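Local coordinates for zinc resistance-associated protein (Salmonella enterica subsp. enterica serovar Typhimurium, PDB 3LAY), which modulates the Zra envelope stress response as a periplasmic, zinc-binding accessory protein with both regulatory and chaperone functions, at residues Tyr99-Leu104 with Asn116-Glu121; Ala74-Ile79 with Val138-Ala143; Asp81-Gln86 with Glu131-Arg136. All blocks are in the same frame, centred on the assembly; numbering follows the deposited sequence.

How the contacts relate
From the N terminus the chain enters helix 70-106, which supplies the first segments of contact 2 (74-79), contact 3 (81-86) and contact 1 (99-104) in that order. After the turn, helix 112-142 runs back and meets them in reverse, at 116-121, 131-136 and 138-143. Contact 1 therefore closes the shortest loop, nested inside that of contact 3, which is itself nested inside contact 2; none cross. Contacts 2 and 3 adjoin, with centres about 10 Å apart and Ile-79 packed on Arg-136, whereas contact 1 lies about 34 Å, centre to centre, from contact 2. Together they zip a single helical hairpin from its turn to its open end.

Contact 1. Residues Tyr99-Leu104 with Asn116-Glu121; sequences YEYNAL and NAVAKE
Near the turn of the antiparallel helical hairpin, Val-118 of helix 112-142 faces helix 70-106 and divides its two methyls among three residues. Val-118 CG1 stands anti to the backbone N (chi1 162°) and lies against the backbone of the facing helix, 3.9 Å from CA of Tyr-101, and it also meets that residue's CB. It then reaches the edge of the Tyr-101 ring, near the ring plane, where Tyr-101 CD1 is 4.1 Å from Val-118 CG1. The other methyl, Val-118 CG2, meets CD1 of Leu-104 tip to tip at 3.6 Å. On its flank comes the extended chain of Glu-100, whose OE2 is 3.8 Å from Val-118 CG2, so the carboxylate touches carbon here. The two segments of the hairpin run nearly antiparallel, at 161°, with axes 9.7 Å apart, and the contact between them is mostly apolar, with Val-118 burying the most surface.

With chi1 at -178° the Tyr-101 ring swings away from its own backbone N and passes the valine toward Ala-119, whose CB is 4.4 Å from Tyr-101 CE1. The ring continues into the assembly: its OH is hydrogen-bonded to Asp-137 of a third subunit, and Val-134 of that subunit packs on both Tyr-101 and Ala-119. A second subunit packs on other parts of segment 99-104, its Tyr-99 touching Asn-102 and Ala-103; these contacts join the hairpin to its neighbours in the decameric alpha-helical barrel.

Where Glu-100 and Glu-121 approach each other, OE1 of Glu-100 is 4.9 Å from OE1 of Glu-121. Lys-97 forms a long, weak ion pair with each of these oxygens, which would be expected to offset any repulsion between the two carboxylates.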
loop_
_atom_site.group_PDB
_atom_site.type_symbol
_atom_site.label_atom_id
_atom_site.label_comp_id
_atom_site.label_asym_id
_atom_site.label_seq_id
_atom_site.Cartn_x
_atom_site.Cartn_y
_atom_site.Cartn_z
ATOM N N TYR J 99 -10.266 -0.545 -27.006
ATOM C CA TYR J 99 -9.240 -1.544 -27.283
ATOM C C TYR J 99 -8.833 -1.482 -28.774
ATOM O O TYR J 99 -7.663 -1.480 -29.138
ATOM C CB TYR J 99 -9.730 -2.955 -26.969
ATOM C CG TYR J 99 -9.865 -3.372 -25.513
ATOM C CD1 TYR J 99 -8.781 -3.420 -24.666
ATOM C CD2 TYR J 99 -11.044 -3.853 -25.044
ATOM C CE1 TYR J 99 -8.896 -3.868 -23.372
ATOM C CE2 TYR J 99 -11.172 -4.298 -23.760
ATOM C CZ TYR J 99 -10.107 -4.298 -22.928
ATOM O OH TYR J 99 -10.305 -4.742 -21.649
ATOM N N GLU J 100 -9.830 -1.451 -29.634
ATOM C CA GLU J 100 -9.583 -1.336 -31.039
ATOM C C GLU J 100 -8.645 -0.139 -31.310
ATOM O O GLU J 100 -7.675 -0.256 -32.043
ATOM C CB GLU J 100 -10.921 -1.181 -31.773
ATOM C CG GLU J 100 -10.744 -1.018 -33.242
ATOM C CD GLU J 100 -12.008 -1.125 -34.086
ATOM O OE1 GLU J 100 -13.156 -1.186 -33.577
ATOM O OE2 GLU J 100 -11.822 -1.141 -35.316
ATOM N N TYR J 101 -8.939 0.998 -30.695
ATOM C CA TYR J 101 -8.148 2.227 -30.850
ATOM C C TYR J 101 -6.723 2.024 -30.491
ATOM O O TYR J 101 -5.815 2.517 -31.172
ATOM C CB TYR J 101 -8.681 3.287 -29.900
ATOM C CG TYR J 101 -8.028 4.645 -29.949
ATOM C CD1 TYR J 101 -8.223 5.490 -31.025
ATOM C CD2 TYR J 101 -7.318 5.126 -28.868
ATOM C CE1 TYR J 101 -7.661 6.764 -31.056
ATOM C CE2 TYR J 101 -6.761 6.407 -28.870
ATOM C CZ TYR J 101 -6.926 7.207 -29.968
ATOM O OH TYR J 101 -6.364 8.455 -29.987
ATOM N N ASN J 102 -6.524 1.334 -29.371
ATOM C CA ASN J 102 -5.196 1.098 -28.859
ATOM C C ASN J 102 -4.477 0.099 -29.755
ATOM O O ASN J 102 -3.255 0.171 -29.958
ATOM C CB ASN J 102 -5.276 0.709 -27.388
ATOM C CG ASN J 102 -5.361 1.920 -26.489
ATOM O OD1 ASN J 102 -4.527 2.772 -26.550
ATOM N ND2 ASN J 102 -6.347 1.989 -25.667
ATOM N N ALA J 103 -5.267 -0.790 -30.351
ATOM C CA ALA J 103 -4.745 -1.747 -31.314
ATOM C C ALA J 103 -4.208 -0.936 -32.498
ATOM O O ALA J 103 -3.046 -1.085 -32.917
ATOM C CB ALA J 103 -5.837 -2.707 -31.758
ATOM N N LEU J 104 -5.040 -0.033 -32.985
ATOM C CA LEU J 104 -4.663 0.763 -34.127
ATOM C C LEU J 104 -3.401 1.561 -33.845
ATOM O O LEU J 104 -2.487 1.565 -34.649
ATOM C CB LEU J 104 -5.815 1.663 -34.549
ATOM C CG LEU J 104 -6.986 0.804 -35.043
ATOM C CD1 LEU J 104 -8.250 1.641 -35.339
ATOM C CD2 LEU J 104 -6.581 -0.034 -36.269
ATOM N N ASN J 116 -8.687 7.707 -36.845
ATOM C CA ASN J 116 -9.641 8.794 -36.723
ATOM C C ASN J 116 -11.106 8.323 -36.707
ATOM O O ASN J 116 -11.884 8.777 -35.878
ATOM C CB ASN J 116 -9.430 9.785 -37.859
ATOM C CG ASN J 116 -8.249 10.706 -37.627
ATOM O OD1 ASN J 116 -7.984 11.118 -36.495
ATOM N ND2 ASN J 116 -7.554 11.074 -38.722
ATOM N N ALA J 117 -11.468 7.426 -37.628
ATOM C CA ALA J 117 -12.837 6.905 -37.713
ATOM C C ALA J 117 -13.232 6.249 -36.396
ATOM O O ALA J 117 -14.399 6.380 -35.953
ATOM C CB ALA J 117 -13.001 5.936 -38.856
ATOM N N VAL J 118 -12.256 5.573 -35.758
ATOM C CA VAL J 118 -12.480 4.910 -34.481
ATOM C C VAL J 118 -12.567 5.955 -33.374
ATOM O O VAL J 118 -13.331 5.806 -32.418
ATOM C CB VAL J 118 -11.397 3.836 -34.231
ATOM C CG1 VAL J 118 -11.301 3.416 -32.745
ATOM C CG2 VAL J 118 -11.684 2.623 -35.134
ATOM N N ALA J 119 -11.804 7.030 -33.498
ATOM C CA ALA J 119 -11.912 8.112 -32.494
ATOM C C ALA J 119 -13.318 8.647 -32.524
ATOM O O ALA J 119 -13.882 8.901 -31.469
ATOM C CB ALA J 119 -10.914 9.248 -32.730
ATOM N N LYS J 120 -13.908 8.761 -33.715
ATOM C CA LYS J 120 -15.268 9.330 -33.808
ATOM C C LYS J 120 -16.292 8.395 -33.196
ATOM O O LYS J 120 -17.111 8.819 -32.436
ATOM C CB LYS J 120 -15.655 9.670 -35.242
ATOM C CG LYS J 120 -14.671 10.564 -35.950
ATOM C CD LYS J 120 -14.521 11.924 -35.284
ATOM C CE LYS J 120 -13.608 12.834 -36.148
ATOM N NZ LYS J 120 -13.774 14.295 -35.816
ATOM N N GLU J 121 -16.228 7.114 -33.521
ATOM C CA GLU J 121 -17.137 6.169 -32.920
ATOM C C GLU J 121 -17.056 6.325 -31.421
ATOM O O GLU J 121 -18.077 6.420 -30.768
ATOM C CB GLU J 121 -16.849 4.737 -33.377
ATOM C CG GLU J 121 -17.258 4.487 -34.848
ATOM C CD GLU J 121 -16.762 3.163 -35.436
ATOM O OE1 GLU J 121 -15.588 2.768 -35.188
ATOM O OE2 GLU J 121 -17.550 2.538 -36.187
#

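Contact 2. Residues Ala74-Ile79 with Val138-Ala143; sequences ATAQKI and VAMAQA
The backbone N of Ala-143 has two acceptors in the last turn of helix 112-142, Met-140 O at 3.0 Å and, more weakly, Ala-139 O, and this turn presents the Ala-143 CB to Thr-75 of the opposite helix. Thr-75 meets it with its methyl, CG2 lying 4.1 Å from Ala-143 CB. Deeper in the contact, Ile-79 works with both branches. Ile-79 CG2 touches Ala-139 CB at 4.0 Å and also nears CG of Met-140, while Ile-79 CD1 lies 4.0 Å from the Met-140 backbone N.

This is the open end of the antiparallel hairpin, where helix 112-142 finishes beside the early turns of helix 70-106 and the segment axes are 10.2 Å apart. Met-140 leaves its helix to one side, but bends at chi2 (-76°) and chi3 (-81°) bring its thioether over to Ala-76. Met-140 CE comes to 3.8 Å from Ala-76 CB, with Met-140 SD 3.9 Å from Ala-76 CA. Ile-145, in the loop after the helix, packs on Thr-75, Ala-76 and Met-140. Ala-141 touches Leu-105 of a neighbouring subunit.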
loop_
_atom_site.group_PDB
_atom_site.type_symbol
_atom_site.label_atom_id
_atom_site.label_comp_id
_atom_site.label_asym_id
_atom_site.label_seq_id
_atom_site.Cartn_x
_atom_site.Cartn_y
_atom_site.Cartn_z
ATOM N N ALA J 74 -30.421 2.809 -0.277
ATOM C CA ALA J 74 -31.243 2.024 -1.209
ATOM C C ALA J 74 -31.684 2.853 -2.409
ATOM O O ALA J 74 -31.562 2.419 -3.539
ATOM C CB ALA J 74 -32.454 1.394 -0.468
ATOM N N THR J 75 -32.174 4.054 -2.210
ATOM C CA THR J 75 -32.516 4.796 -3.382
ATOM C C THR J 75 -31.258 4.960 -4.248
ATOM O O THR J 75 -31.283 4.724 -5.452
ATOM C CB THR J 75 -33.022 6.112 -3.032
ATOM O OG1 THR J 75 -34.096 5.925 -2.141
ATOM C CG2 THR J 75 -33.492 6.825 -4.268
ATOM N N ALA J 76 -30.152 5.373 -3.651
ATOM C CA ALA J 76 -28.957 5.523 -4.452
ATOM C C ALA J 76 -28.667 4.216 -5.210
ATOM O O ALA J 76 -28.411 4.240 -6.427
ATOM C CB ALA J 76 -27.751 5.914 -3.599
ATOM N N GLN J 77 -28.734 3.088 -4.505
ATOM C CA GLN J 77 -28.381 1.826 -5.112
ATOM C C GLN J 77 -29.261 1.574 -6.295
ATOM O O GLN J 77 -28.785 1.152 -7.337
ATOM C CB GLN J 77 -28.490 0.675 -4.120
ATOM C CG GLN J 77 -28.356 -0.705 -4.763
ATOM N N LYS J 78 -30.548 1.879 -6.150
ATOM C CA LYS J 78 -31.488 1.630 -7.236
ATOM C C LYS J 78 -31.175 2.552 -8.451
ATOM O O LYS J 78 -31.124 2.085 -9.605
ATOM C CB LYS J 78 -32.936 1.791 -6.754
ATOM C CG LYS J 78 -33.962 1.191 -7.717
ATOM C CD LYS J 78 -35.409 1.746 -7.463
ATOM N N ILE J 79 -30.935 3.842 -8.193
ATOM C CA ILE J 79 -30.627 4.745 -9.271
ATOM C C ILE J 79 -29.386 4.247 -10.034
ATOM O O ILE J 79 -29.350 4.241 -11.254
ATOM C CB ILE J 79 -30.480 6.188 -8.742
ATOM C CG1 ILE J 79 -31.860 6.722 -8.274
ATOM C CG2 ILE J 79 -29.857 7.130 -9.813
ATOM C CD1 ILE J 79 -31.803 7.980 -7.379
ATOM N N VAL J 138 -28.672 13.829 -11.868
ATOM C CA VAL J 138 -29.847 14.655 -11.640
ATOM C C VAL J 138 -30.893 13.881 -10.822
ATOM O O VAL J 138 -31.579 14.431 -9.940
ATOM C CB VAL J 138 -30.487 15.069 -12.980
ATOM C CG1 VAL J 138 -31.846 15.621 -12.750
ATOM C CG2 VAL J 138 -29.582 16.037 -13.719
ATOM N N ALA J 139 -31.028 12.602 -11.142
ATOM C CA ALA J 139 -31.949 11.756 -10.413
ATOM C C ALA J 139 -31.525 11.803 -8.949
ATOM O O ALA J 139 -32.337 12.175 -8.069
ATOM C CB ALA J 139 -31.902 10.339 -10.938
ATOM N N MET J 140 -30.251 11.458 -8.703
ATOM C CA MET J 140 -29.682 11.467 -7.355
ATOM C C MET J 140 -29.990 12.770 -6.645
ATOM O O MET J 140 -30.491 12.748 -5.513
ATOM C CB MET J 140 -28.161 11.293 -7.391
ATOM C CG MET J 140 -27.702 9.932 -7.813
ATOM S SD MET J 140 -27.885 8.686 -6.533
ATOM C CE MET J 140 -26.437 8.950 -5.508
ATOM N N ALA J 141 -29.697 13.905 -7.301
ATOM C CA ALA J 141 -29.940 15.227 -6.676
ATOM C C ALA J 141 -31.407 15.389 -6.349
ATOM O O ALA J 141 -31.754 15.858 -5.267
ATOM C CB ALA J 141 -29.468 16.397 -7.573
ATOM N N GLN J 142 -32.267 14.976 -7.266
ATOM C CA GLN J 142 -33.685 15.113 -7.014
ATOM C C GLN J 142 -34.175 14.232 -5.871
ATOM O O GLN J 142 -35.228 14.494 -5.322
ATOM C CB GLN J 142 -34.507 14.861 -8.288
ATOM C CG GLN J 142 -34.485 16.006 -9.263
ATOM C CD GLN J 142 -35.184 15.667 -10.532
ATOM O OE1 GLN J 142 -35.043 14.548 -11.047
ATOM N NE2 GLN J 142 -35.927 16.619 -11.081
ATOM N N ALA J 143 -33.431 13.185 -5.510
ATOM C CA ALA J 143 -33.840 12.332 -4.365
ATOM C C ALA J 143 -33.269 12.818 -3.041
ATOM O O ALA J 143 -33.487 12.213 -2.035
ATOM C CB ALA J 143 -33.494 10.892 -4.590
#

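Contact 3. Residues Asp81-Gln86 with Glu131-Arg136; sequences DDYYTQ and EQRVKR
Tyr-83 extends from helix 70-106 across to helix 112-142 and is met there by Arg-136, Arg-133 and Gln-132. Tyr-83, with chi1 161°, sends its ring between the two helices. Arg-136 covers one face: its chain runs extended as far as CD, which lies over the Tyr-83 ring in a CH-pi contact, 4.0 Å from the centroid, and the bend at chi3 (65°) then turns the guanidinium over the ring. That group is a cation-pi partner, with Arg-136 CZ 4.5 Å from the Tyr-83 ring centroid. It stands steeply on the ring, the planes 76° apart, and its edge atom Arg-136 NH1 comes down near the rim, 3.2 Å from Tyr-83 CE2.

At the ring's edge lies Gln-132, its CB 4.0 Å from Tyr-83 CE1. The extended chain of Arg-133 passes the phenol end, where Arg-133 NE makes a weak hydrogen bond of 3.5 Å to Tyr-83 OH; Arg-133 NH1 makes a salt bridge to Asp-130.

Arg-136 also packs on Ile-79 and Tyr-80, and Gln-132 on Thr-87, so this part of helix 112-142 rests on successive turns of antiparallel helix 70-106, while Val-134 touches a neighbouring subunit.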
loop_
_atom_site.group_PDB
_atom_site.type_symbol
_atom_site.label_atom_id
_atom_site.label_comp_id
_atom_site.label_asym_id
_atom_site.label_seq_id
_atom_site.Cartn_x
_atom_site.Cartn_y
_atom_site.Cartn_z
ATOM N N ASP J 81 -28.213 1.055 -10.246
ATOM C CA ASP J 81 -28.501 -0.176 -10.969
ATOM C C ASP J 81 -29.228 0.183 -12.226
ATOM O O ASP J 81 -28.949 -0.359 -13.295
ATOM C CB ASP J 81 -29.375 -1.167 -10.152
ATOM C CG ASP J 81 -28.628 -1.775 -8.957
ATOM O OD1 ASP J 81 -27.377 -1.659 -8.909
ATOM O OD2 ASP J 81 -29.280 -2.357 -8.060
ATOM N N ASP J 82 -30.174 1.093 -12.114
ATOM C CA ASP J 82 -30.918 1.449 -13.284
ATOM C C ASP J 82 -29.981 1.936 -14.324
ATOM O O ASP J 82 -30.038 1.494 -15.466
ATOM C CB ASP J 82 -31.985 2.453 -12.947
ATOM C CG ASP J 82 -33.139 1.815 -12.218
ATOM O OD1 ASP J 82 -33.158 0.548 -12.182
ATOM O OD2 ASP J 82 -34.016 2.566 -11.708
ATOM N N TYR J 83 -29.077 2.806 -13.901
ATOM C CA TYR J 83 -28.075 3.379 -14.789
ATOM C C TYR J 83 -27.173 2.301 -15.390
ATOM O O TYR J 83 -26.899 2.314 -16.591
ATOM C CB TYR J 83 -27.267 4.449 -14.057
ATOM C CG TYR J 83 -25.968 4.746 -14.728
ATOM C CD1 TYR J 83 -25.897 5.579 -15.850
ATOM C CD2 TYR J 83 -24.776 4.190 -14.243
ATOM C CE1 TYR J 83 -24.685 5.827 -16.470
ATOM C CE2 TYR J 83 -23.592 4.435 -14.847
ATOM C CZ TYR J 83 -23.538 5.251 -15.956
ATOM O OH TYR J 83 -22.311 5.455 -16.559
ATOM N N TYR J 84 -26.730 1.351 -14.580
ATOM C CA TYR J 84 -25.840 0.301 -15.101
ATOM C C TYR J 84 -26.551 -0.531 -16.144
ATOM O O TYR J 84 -26.027 -0.757 -17.235
ATOM C CB TYR J 84 -25.207 -0.602 -13.997
ATOM C CG TYR J 84 -24.115 0.104 -13.232
ATOM C CD1 TYR J 84 -23.033 0.666 -13.885
ATOM C CD2 TYR J 84 -24.155 0.198 -11.858
ATOM C CE1 TYR J 84 -22.038 1.362 -13.174
ATOM C CE2 TYR J 84 -23.173 0.878 -11.141
ATOM C CZ TYR J 84 -22.134 1.453 -11.801
ATOM O OH TYR J 84 -21.187 2.110 -11.058
ATOM N N THR J 85 -27.727 -0.994 -15.790
ATOM C CA THR J 85 -28.555 -1.746 -16.674
ATOM C C THR J 85 -28.829 -1.023 -17.999
ATOM O O THR J 85 -28.692 -1.613 -19.046
ATOM C CB THR J 85 -29.899 -2.058 -15.936
ATOM O OG1 THR J 85 -29.658 -3.101 -14.988
ATOM C CG2 THR J 85 -31.048 -2.470 -16.905
ATOM N N GLN J 86 -29.237 0.242 -17.975
ATOM C CA GLN J 86 -29.558 0.918 -19.232
ATOM C C GLN J 86 -28.357 1.153 -20.156
ATOM O O GLN J 86 -28.529 1.177 -21.368
ATOM C CB GLN J 86 -30.261 2.263 -18.954
ATOM C CG GLN J 86 -31.661 2.060 -18.432
ATOM C CD GLN J 86 -32.140 3.130 -17.450
ATOM O OE1 GLN J 86 -31.436 4.116 -17.188
ATOM N NE2 GLN J 86 -33.326 2.907 -16.864
ATOM N N GLU J 131 -24.678 11.558 -21.312
ATOM C CA GLU J 131 -26.031 11.969 -21.114
ATOM C C GLU J 131 -26.698 11.113 -20.030
ATOM O O GLU J 131 -27.403 11.635 -19.139
ATOM C CB GLU J 131 -26.829 11.868 -22.404
ATOM C CG GLU J 131 -26.500 12.946 -23.417
ATOM C CD GLU J 131 -27.451 12.953 -24.596
ATOM O OE1 GLU J 131 -28.597 12.435 -24.454
ATOM O OE2 GLU J 131 -27.061 13.506 -25.645
ATOM N N GLN J 132 -26.476 9.801 -20.110
ATOM C CA GLN J 132 -27.019 8.901 -19.130
ATOM C C GLN J 132 -26.480 9.253 -17.778
ATOM O O GLN J 132 -27.222 9.243 -16.823
ATOM C CB GLN J 132 -26.760 7.441 -19.491
ATOM C CG GLN J 132 -27.424 6.983 -20.814
ATOM C CD GLN J 132 -28.914 7.176 -20.807
ATOM O OE1 GLN J 132 -29.574 6.964 -19.792
ATOM N NE2 GLN J 132 -29.455 7.593 -21.930
ATOM N N ARG J 133 -25.217 9.589 -17.661
ATOM C CA ARG J 133 -24.723 9.982 -16.363
ATOM C C ARG J 133 -25.350 11.251 -15.829
ATOM O O ARG J 133 -25.493 11.425 -14.623
ATOM C CB ARG J 133 -23.230 10.230 -16.407
ATOM C CG ARG J 133 -22.436 9.033 -16.537
ATOM C CD ARG J 133 -21.039 9.412 -16.871
ATOM N NE ARG J 133 -20.243 8.209 -17.026
ATOM C CZ ARG J 133 -19.144 8.136 -17.754
ATOM N NH1 ARG J 133 -18.730 9.203 -18.426
ATOM N NH2 ARG J 133 -18.470 6.993 -17.832
ATOM N N VAL J 134 -25.634 12.199 -16.699
ATOM C CA VAL J 134 -26.272 13.392 -16.210
ATOM C C VAL J 134 -27.639 13.034 -15.690
ATOM O O VAL J 134 -28.003 13.472 -14.609
ATOM C CB VAL J 134 -26.342 14.505 -17.264
ATOM C CG1 VAL J 134 -27.120 15.706 -16.708
ATOM C CG2 VAL J 134 -24.875 14.879 -17.710
ATOM N N LYS J 135 -28.389 12.202 -16.418
ATOM C CA LYS J 135 -29.718 11.784 -15.914
ATOM C C LYS J 135 -29.565 11.193 -14.565
ATOM O O LYS J 135 -30.337 11.466 -13.668
ATOM C CB LYS J 135 -30.394 10.733 -16.765
ATOM C CG LYS J 135 -30.786 11.196 -18.126
ATOM C CD LYS J 135 -31.777 10.213 -18.786
ATOM C CE LYS J 135 -32.024 10.624 -20.288
ATOM N NZ LYS J 135 -32.531 9.481 -21.147
ATOM N N ARG J 136 -28.538 10.387 -14.405
ATOM C CA ARG J 136 -28.337 9.744 -13.138
ATOM C C ARG J 136 -27.996 10.723 -12.033
ATOM O O ARG J 136 -28.593 10.666 -10.954
ATOM C CB ARG J 136 -27.212 8.772 -13.262
ATOM C CG ARG J 136 -27.072 7.877 -12.122
ATOM C CD ARG J 136 -25.703 7.269 -12.137
ATOM N NE ARG J 136 -24.668 8.288 -11.942
ATOM C CZ ARG J 136 -23.404 8.119 -12.311
ATOM N NH1 ARG J 136 -23.059 6.987 -12.921
ATOM N NH2 ARG J 136 -22.489 9.079 -12.120
#